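PDB 2GU0: nonstructural protein 2 from Human rotavirus C, which probably takes part in replication and packaging of the viral genome as an octamer that binds single-stranded RNA, hydrolyses nucleoside triphosphates and helps form viral factories. Local coordinates for residues I216-G219 with W223-V226; S162-T167 with G257-V262; Q230-A235 with T284-I289. All coordinates share one frame; numbering follows the deposited sequence.

Contact 1: I216-G219 with W223-V226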
loop_
_atom_site.group_PDB
_atom_site.type_symbol
_atom_site.label_atom_id
_atom_site.label_comp_id
_atom_site.label_asym_id
_atom_site.label_seq_id
_atom_site.Cartn_x
_atom_site.Cartn_y
_atom_site.Cartn_z
ATOM N N ILE A 216 -38.102 -11.051 26.755
ATOM C CA ILE A 216 -39.238 -11.882 26.372
ATOM C C ILE A 216 -38.822 -13.321 26.078
ATOM O O ILE A 216 -37.636 -13.658 26.103
ATOM C CB ILE A 216 -39.940 -11.323 25.115
ATOM C CG1 ILE A 216 -38.982 -11.344 23.932
ATOM C CG2 ILE A 216 -40.419 -9.906 25.366
ATOM C CD1 ILE A 216 -39.578 -10.787 22.653
ATOM N N SER A 217 -39.807 -14.172 25.818
ATOM C CA SER A 217 -39.546 -15.561 25.478
ATOM C C SER A 217 -40.514 -16.018 24.412
ATOM O O SER A 217 -41.712 -15.762 24.507
ATOM C CB SER A 217 -39.700 -16.474 26.682
ATOM O OG SER A 217 -39.647 -17.830 26.264
ATOM N N HIS A 218 -39.983 -16.689 23.394
ATOM C CA HIS A 218 -40.801 -17.201 22.309
ATOM C C HIS A 218 -41.269 -18.609 22.680
ATOM O O HIS A 218 -41.671 -19.382 21.817
ATOM C CB HIS A 218 -39.999 -17.251 21.008
ATOM C CG HIS A 218 -39.468 -15.921 20.563
ATOM N ND1 HIS A 218 -40.273 -14.816 20.385
ATOM C CD2 HIS A 218 -38.214 -15.532 20.218
ATOM C CE1 HIS A 218 -39.540 -13.805 19.948
ATOM N NE2 HIS A 218 -38.288 -14.212 19.839
ATOM N N GLY A 219 -41.208 -18.942 23.965
ATOM C CA GLY A 219 -41.643 -20.256 24.400
ATOM C C GLY A 219 -40.556 -21.177 24.926
ATOM O O GLY A 219 -40.812 -21.990 25.813
ATOM N N TRP A 223 -33.975 -16.176 26.405
ATOM C CA TRP A 223 -34.694 -14.918 26.245
ATOM C C TRP A 223 -34.036 -13.849 25.392
ATOM O O TRP A 223 -32.815 -13.780 25.269
ATOM C CB TRP A 223 -34.990 -14.360 27.639
ATOM C CG TRP A 223 -35.644 -15.373 28.509
ATOM C CD1 TRP A 223 -36.976 -15.579 28.658
ATOM C CD2 TRP A 223 -34.994 -16.407 29.251
ATOM N NE1 TRP A 223 -37.204 -16.680 29.442
ATOM C CE2 TRP A 223 -36.002 -17.210 29.820
ATOM C CE3 TRP A 223 -33.653 -16.739 29.484
ATOM C CZ2 TRP A 223 -35.719 -18.330 30.609
ATOM C CZ3 TRP A 223 -33.366 -17.856 30.270
ATOM C CH2 TRP A 223 -34.400 -18.641 30.824
ATOM N N ARG A 224 -34.867 -13.000 24.806
ATOM C CA ARG A 224 -34.371 -11.925 23.969
ATOM C C ARG A 224 -34.730 -10.552 24.552
ATOM O O ARG A 224 -35.887 -10.273 24.844
ATOM C CB ARG A 224 -34.934 -12.077 22.545
ATOM C CG ARG A 224 -34.244 -11.193 21.509
ATOM C CD ARG A 224 -34.603 -11.581 20.080
ATOM N NE ARG A 224 -34.049 -12.881 19.716
ATOM C CZ ARG A 224 -33.208 -13.089 18.701
ATOM N NH1 ARG A 224 -32.807 -12.076 17.935
ATOM N NH2 ARG A 224 -32.779 -14.323 18.443
ATOM N N LEU A 225 -33.715 -9.716 24.751
ATOM C CA LEU A 225 -33.914 -8.361 25.252
ATOM C C LEU A 225 -34.235 -7.529 24.017
ATOM O O LEU A 225 -33.382 -7.374 23.142
ATOM C CB LEU A 225 -32.638 -7.829 25.917
ATOM C CG LEU A 225 -32.318 -8.418 27.292
ATOM C CD1 LEU A 225 -30.943 -7.992 27.731
ATOM C CD2 LEU A 225 -33.355 -7.958 28.296
ATOM N N VAL A 226 -35.459 -7.013 23.938
ATOM C CA VAL A 226 -35.872 -6.223 22.788
ATOM C C VAL A 226 -36.267 -4.816 23.191
ATOM O O VAL A 226 -36.576 -4.565 24.354
ATOM C CB VAL A 226 -37.049 -6.895 22.056
ATOM C CG1 VAL A 226 -36.631 -8.273 21.588
ATOM C CG2 VAL A 226 -38.259 -7.009 22.977
#
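I216 and R224 face each other as an antiparallel hydrogen-bonded pair, with their CA atoms 5.4 Å apart. The bond from I216 N to R224 O measures 3.0 Å, and its return from R224 N to I216 O measures 3.1 Å. I216 has the most surface buried here. Its first torsion sets CG1 between the backbone N and the carbonyl carbon (chi1 63°), which brings I216 CG1 to 3.4 Å from R224 O and carries the extended chain onward to V226. There I216 CD1 meets both branches of the valine, with 4.0 Å to V226 CG2, and the two side chains cross at about a right angle. H234 and L231 of the following helix also pack on I216.

This pairing joins the end of strand 213-216, outermost within this chain in the antiparallel sheet, to strand 222-227 through a tight connection that belongs to the HIT motif. Along that connection S217 OG accepts from G219 N at 3.0 Å, an ST turn. H218, G219 and R224 are predicted to bind ATP, and H222, the first residue of strand 222-227, is the predicted catalytic residue. R224 leaves the sheet on the same side as I216. R224 NE lies at the edge of the H218 ring, near the ring plane but 4.4 Å from H218 NE2, a separation that gives proximity without a bond. The firm partner of its guanidinium is E183, through a salt bridge from NH1.

W223 lies on the other side of the strand from R224. I216 O sits at the edge of its indole, while S217 CB approaches obliquely to 3.5 Å from W223 CD1. F261 meets the same indole edge-to-face, and I186 and I188 of strand 182-188 also touch it.

Contact 2: S162-T167 with G257-V262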
loop_
_atom_site.group_PDB
_atom_site.type_symbol
_atom_site.label_atom_id
_atom_site.label_comp_id
_atom_site.label_asym_id
_atom_site.label_seq_id
_atom_site.Cartn_x
_atom_site.Cartn_y
_atom_site.Cartn_z
ATOM N N SER A 162 -23.227 -16.423 37.815
ATOM C CA SER A 162 -23.174 -17.881 37.823
ATOM C C SER A 162 -24.289 -18.644 37.122
ATOM O O SER A 162 -24.116 -19.817 36.792
ATOM C CB SER A 162 -23.047 -18.390 39.252
ATOM O OG SER A 162 -24.140 -17.942 40.016
ATOM N N TYR A 163 -25.422 -18.001 36.877
ATOM C CA TYR A 163 -26.522 -18.697 36.238
ATOM C C TYR A 163 -26.827 -18.242 34.837
ATOM O O TYR A 163 -27.112 -19.068 33.978
ATOM C CB TYR A 163 -27.795 -18.590 37.078
ATOM C CG TYR A 163 -27.734 -19.363 38.370
ATOM C CD1 TYR A 163 -27.553 -18.705 39.597
ATOM C CD2 TYR A 163 -27.806 -20.762 38.371
ATOM C CE1 TYR A 163 -27.438 -19.418 40.792
ATOM C CE2 TYR A 163 -27.691 -21.481 39.561
ATOM C CZ TYR A 163 -27.504 -20.800 40.766
ATOM O OH TYR A 163 -27.355 -21.505 41.936
ATOM N N PHE A 164 -26.773 -16.936 34.597
ATOM C CA PHE A 164 -27.092 -16.429 33.271
ATOM C C PHE A 164 -25.918 -15.835 32.519
ATOM O O PHE A 164 -24.844 -15.614 33.083
ATOM C CB PHE A 164 -28.173 -15.357 33.357
ATOM C CG PHE A 164 -29.316 -15.711 34.248
ATOM C CD1 PHE A 164 -29.235 -15.489 35.618
ATOM C CD2 PHE A 164 -30.491 -16.225 33.713
ATOM C CE1 PHE A 164 -30.306 -15.768 36.448
ATOM C CE2 PHE A 164 -31.563 -16.507 34.520
ATOM C CZ PHE A 164 -31.476 -16.277 35.904
ATOM N N THR A 165 -26.150 -15.558 31.239
ATOM C CA THR A 165 -25.155 -14.946 30.380
ATOM C C THR A 165 -25.873 -14.074 29.366
ATOM O O THR A 165 -26.832 -14.511 28.742
ATOM C CB THR A 165 -24.337 -16.004 29.628
ATOM O OG1 THR A 165 -23.558 -16.759 30.562
ATOM C CG2 THR A 165 -23.399 -15.342 28.639
ATOM N N ILE A 166 -25.432 -12.833 29.207
ATOM C CA ILE A 166 -26.054 -11.954 28.222
ATOM C C ILE A 166 -25.084 -11.763 27.059
ATOM O O ILE A 166 -23.942 -11.378 27.258
ATOM C CB ILE A 166 -26.400 -10.572 28.819
ATOM C CG1 ILE A 166 -27.359 -10.724 29.989
ATOM C CG2 ILE A 166 -27.074 -9.710 27.770
ATOM C CD1 ILE A 166 -27.791 -9.399 30.569
ATOM N N THR A 167 -25.532 -12.045 25.845
ATOM C CA THR A 167 -24.682 -11.896 24.668
ATOM C C THR A 167 -25.295 -10.923 23.681
ATOM O O THR A 167 -26.509 -10.882 23.523
ATOM C CB THR A 167 -24.490 -13.232 23.968
ATOM O OG1 THR A 167 -25.758 -13.879 23.847
ATOM C CG2 THR A 167 -23.528 -14.117 24.761
ATOM N N GLY A 257 -40.556 -20.370 31.278
ATOM C CA GLY A 257 -39.514 -20.682 32.236
ATOM C C GLY A 257 -39.971 -20.034 33.531
ATOM O O GLY A 257 -39.426 -20.283 34.609
ATOM N N ASP A 258 -41.005 -19.203 33.398
ATOM C CA ASP A 258 -41.596 -18.463 34.503
ATOM C C ASP A 258 -40.487 -17.824 35.332
ATOM O O ASP A 258 -40.418 -17.976 36.554
ATOM C CB ASP A 258 -42.453 -19.395 35.358
ATOM C CG ASP A 258 -43.507 -18.647 36.143
ATOM O OD1 ASP A 258 -44.168 -17.766 35.550
ATOM O OD2 ASP A 258 -43.683 -18.945 37.346
ATOM N N MET A 259 -39.612 -17.106 34.636
ATOM C CA MET A 259 -38.484 -16.439 35.262
ATOM C C MET A 259 -38.847 -15.037 35.719
ATOM O O MET A 259 -39.444 -14.260 34.979
ATOM C CB MET A 259 -37.312 -16.377 34.287
ATOM C CG MET A 259 -36.687 -17.723 33.980
ATOM S SD MET A 259 -35.943 -18.491 35.430
ATOM C CE MET A 259 -34.418 -17.703 35.498
ATOM N N ALA A 260 -38.457 -14.722 36.944
ATOM C CA ALA A 260 -38.743 -13.433 37.548
ATOM C C ALA A 260 -38.431 -12.199 36.713
ATOM O O ALA A 260 -39.056 -11.159 36.895
ATOM C CB ALA A 260 -38.012 -13.336 38.872
ATOM N N PHE A 261 -37.472 -12.307 35.799
ATOM C CA PHE A 261 -37.062 -11.163 34.998
ATOM C C PHE A 261 -37.828 -10.947 33.709
ATOM O O PHE A 261 -37.632 -9.930 33.044
ATOM C CB PHE A 261 -35.562 -11.255 34.702
ATOM C CG PHE A 261 -35.182 -12.433 33.855
ATOM C CD1 PHE A 261 -35.236 -12.353 32.467
ATOM C CD2 PHE A 261 -34.804 -13.639 34.448
ATOM C CE1 PHE A 261 -34.926 -13.447 31.682
ATOM C CE2 PHE A 261 -34.487 -14.750 33.669
ATOM C CZ PHE A 261 -34.549 -14.655 32.283
ATOM N N VAL A 262 -38.699 -11.882 33.346
ATOM C CA VAL A 262 -39.458 -11.727 32.112
ATOM C C VAL A 262 -40.422 -10.561 32.234
ATOM O O VAL A 262 -41.107 -10.414 33.239
ATOM C CB VAL A 262 -40.240 -12.996 31.769
ATOM C CG1 VAL A 262 -41.137 -12.747 30.565
ATOM C CG2 VAL A 262 -39.270 -14.123 31.473
#
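F164 reaches across to M259 and F261, and these three buried side chains account for the whole contact; the backbones stay well apart, since even the nearest CA atoms, those of F164 and F261, are separated by 11.4 Å. No hydrogen bond links the two segments.

The aliphatic part of the contact is made by M259. Its chain is bent at both chi2 and chi3, and the bend directs the terminal methyl to the edge of the F164 ring, in the ring plane. M259 CE lies 3.2 Å from F164 CE2 and 3.3 Å from F164 CZ, so it borders the ring instead of covering a face. M259 and F164 reach for each other head-on from the two segments. At this resolution the closeness of these values carries little weight beyond showing that the groups touch.

The aromatic part is the pair F164 and F261. Their ring centroids are 5.5 Å apart with the planes at 87°, and the rings meet obliquely. F164 CE2 approaches F261 CE2 to 3.5 Å as the two phenylalanines run alongside in opposing senses. F261 has CG between its backbone N and carbonyl carbon (chi1 65°); its bond to CB points toward 162-167, and CE2 is the atom that arrives. Its backbone belongs to a type I turn from M259 to V262, closed by V262 N to M259 O at 3.0 Å.

The cluster lies against helix 196-209 and strands 182-188 and 222-227. F202 of that helix stacks on F164 and meets F261 edge-to-face, I186 of strand 182-188 touches both phenylalanines, and W223 of strand 222-227 packs against M259 and V262, so the turn before helix 264-275 is seated on the sheet.

Contact 3: Q230-A235 with T284-I289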
loop_
_atom_site.group_PDB
_atom_site.type_symbol
_atom_site.label_atom_id
_atom_site.label_comp_id
_atom_site.label_asym_id
_atom_site.label_seq_id
_atom_site.Cartn_x
_atom_site.Cartn_y
_atom_site.Cartn_z
ATOM N N GLN A 230 -40.651 -2.282 20.226
ATOM C CA GLN A 230 -40.642 -3.479 19.389
ATOM C C GLN A 230 -41.460 -4.552 20.061
ATOM O O GLN A 230 -41.845 -5.535 19.443
ATOM C CB GLN A 230 -39.220 -4.010 19.214
ATOM C CG GLN A 230 -38.268 -3.072 18.511
ATOM C CD GLN A 230 -38.663 -2.831 17.080
ATOM O OE1 GLN A 230 -38.913 -3.781 16.320
ATOM N NE2 GLN A 230 -38.716 -1.561 16.692
ATOM N N LEU A 231 -41.702 -4.355 21.348
ATOM C CA LEU A 231 -42.464 -5.299 22.143
ATOM C C LEU A 231 -43.726 -5.778 21.410
ATOM O O LEU A 231 -44.027 -6.970 21.421
ATOM C CB LEU A 231 -42.800 -4.656 23.495
ATOM C CG LEU A 231 -43.143 -5.579 24.664
ATOM C CD1 LEU A 231 -42.224 -6.791 24.682
ATOM C CD2 LEU A 231 -43.023 -4.798 25.955
ATOM N N MET A 232 -44.450 -4.860 20.767
ATOM C CA MET A 232 -45.654 -5.229 20.019
ATOM C C MET A 232 -45.329 -6.284 18.962
ATOM O O MET A 232 -45.816 -7.410 19.025
ATOM C CB MET A 232 -46.265 -4.007 19.329
ATOM C CG MET A 232 -47.199 -3.186 20.203
ATOM S SD MET A 232 -48.681 -4.087 20.715
ATOM C CE MET A 232 -49.608 -4.001 19.199
ATOM N N SER A 233 -44.503 -5.902 17.992
ATOM C CA SER A 233 -44.082 -6.786 16.909
ATOM C C SER A 233 -43.856 -8.224 17.339
ATOM O O SER A 233 -44.447 -9.144 16.788
ATOM C CB SER A 233 -42.803 -6.251 16.285
ATOM O OG SER A 233 -42.997 -4.917 15.871
ATOM N N HIS A 234 -42.980 -8.413 18.313
ATOM C CA HIS A 234 -42.683 -9.743 18.813
ATOM C C HIS A 234 -43.940 -10.354 19.402
ATOM O O HIS A 234 -44.110 -11.574 19.407
ATOM C CB HIS A 234 -41.596 -9.658 19.879
ATOM C CG HIS A 234 -40.264 -9.250 19.340
ATOM N ND1 HIS A 234 -39.387 -10.148 18.773
ATOM C CD2 HIS A 234 -39.678 -8.035 19.242
ATOM C CE1 HIS A 234 -38.316 -9.503 18.348
ATOM N NE2 HIS A 234 -38.467 -8.219 18.621
ATOM N N ALA A 235 -44.817 -9.493 19.906
ATOM C CA ALA A 235 -46.064 -9.947 20.496
ATOM C C ALA A 235 -46.976 -10.453 19.392
ATOM O O ALA A 235 -47.635 -11.473 19.553
ATOM C CB ALA A 235 -46.732 -8.812 21.253
ATOM N N THR A 284 -53.026 -5.086 25.203
ATOM C CA THR A 284 -53.093 -4.010 26.182
ATOM C C THR A 284 -52.237 -4.251 27.413
ATOM O O THR A 284 -51.495 -3.370 27.840
ATOM C CB THR A 284 -54.557 -3.780 26.625
ATOM O OG1 THR A 284 -55.304 -3.285 25.509
ATOM C CG2 THR A 284 -54.638 -2.785 27.783
ATOM N N SER A 285 -52.340 -5.444 27.986
ATOM C CA SER A 285 -51.579 -5.767 29.183
ATOM C C SER A 285 -50.064 -5.719 28.986
ATOM O O SER A 285 -49.310 -5.914 29.932
ATOM C CB SER A 285 -52.011 -7.137 29.727
ATOM O OG SER A 285 -52.261 -8.060 28.680
ATOM N N LEU A 286 -49.627 -5.446 27.757
ATOM C CA LEU A 286 -48.203 -5.357 27.435
ATOM C C LEU A 286 -47.547 -4.109 28.015
ATOM O O LEU A 286 -46.395 -4.144 28.435
ATOM C CB LEU A 286 -47.995 -5.328 25.920
ATOM C CG LEU A 286 -48.074 -6.614 25.109
ATOM C CD1 LEU A 286 -47.798 -6.281 23.653
ATOM C CD2 LEU A 286 -47.064 -7.620 25.631
ATOM N N TYR A 287 -48.281 -3.005 28.021
ATOM C CA TYR A 287 -47.761 -1.743 28.524
ATOM C C TYR A 287 -48.551 -1.259 29.721
ATOM O O TYR A 287 -48.251 -0.210 30.284
ATOM C CB TYR A 287 -47.844 -0.701 27.425
ATOM C CG TYR A 287 -49.237 -0.609 26.862
ATOM C CD1 TYR A 287 -50.229 0.115 27.517
ATOM C CD2 TYR A 287 -49.581 -1.294 25.703
ATOM C CE1 TYR A 287 -51.533 0.151 27.028
ATOM C CE2 TYR A 287 -50.882 -1.263 25.205
ATOM C CZ TYR A 287 -51.853 -0.542 25.872
ATOM O OH TYR A 287 -53.139 -0.526 25.385
ATOM N N SER A 288 -49.570 -2.013 30.106
ATOM C CA SER A 288 -50.391 -1.613 31.234
ATOM C C SER A 288 -50.048 -2.308 32.550
ATOM O O SER A 288 -50.616 -1.970 33.587
ATOM C CB SER A 288 -51.868 -1.823 30.904
ATOM O OG SER A 288 -52.130 -3.182 30.626
ATOM N N ILE A 289 -49.127 -3.271 32.522
ATOM C CA ILE A 289 -48.735 -3.957 33.754
ATOM C C ILE A 289 -47.373 -3.491 34.273
ATOM O O ILE A 289 -46.418 -3.378 33.508
ATOM C CB ILE A 289 -48.704 -5.475 33.571
ATOM C CG1 ILE A 289 -50.129 -5.991 33.397
ATOM C CG2 ILE A 289 -48.044 -6.131 34.775
ATOM C CD1 ILE A 289 -50.243 -7.494 33.426
#
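L286 rests its CD1 methyl against both M232 and A235, making the closest approaches of this contact: L286 CD1 lies 3.6 Å from A235 CB and 3.8 Å from M232 SD. Its conformation accounts for the reach. CG stands anti to the carbonyl carbon (chi1 -78°), and the second torsion is extended (chi2 -179°), so CD1 continues outward from the backbone at the far end of the chain and one methyl serves both partners.

M232 takes a folded shape. CG again stands anti to the carbonyl carbon, and the chain bends at chi2 and at chi3, so the sulfur, not the terminal methyl, is the part of M232 nearest to L286. The two side chains cross obliquely. A235, one helical turn further on, has its CB bond directed at the other segment. L231 also turns towards it, but L231 CD2 meets the backbone of L286, 4.2 Å from L286 O, and its CA lies 7.8 Å from the CA of L286.

The contact thus joins the N-terminal end of helix 231-243, behind the N-cap residue Q230, to the short, weakly bonded helix at about 285-288. F279 packs on M232 and A235, C269 packs on L286, and I307 of another subunit touches L231 and M232, so the site adjoins a subunit interface. No hydrogen bond or charge pair crosses between the segments: mostly methyl groups and a thioether make the contact, with one methyl near a backbone carbonyl O, which implies cohesion through dispersion and the burial of apolar surface, with little directional constraint.

How the contacts relate
Followed from the N terminus, contact 2 opens first, at 162-167 on the second strand of the five-stranded sheet. Contact 1 then opens and closes within that long loop, pairing 216-219 with 223-226 across a short hairpin. The chain runs directly into helix 231-243, where 230-235 opens contact 3. Contact 2 closes at 257-262 and contact 3 only at 284-289, so these two cross, although their nearest atoms are about 8 Å apart. Contact 1 touches both: L225 CD1 lies 4.2 Å from I166 CG2, and V226 CG1 lies 3.5 Å from H234 NE2. Sheet, helix 231-243 and the C-terminal helical region are thereby tied together.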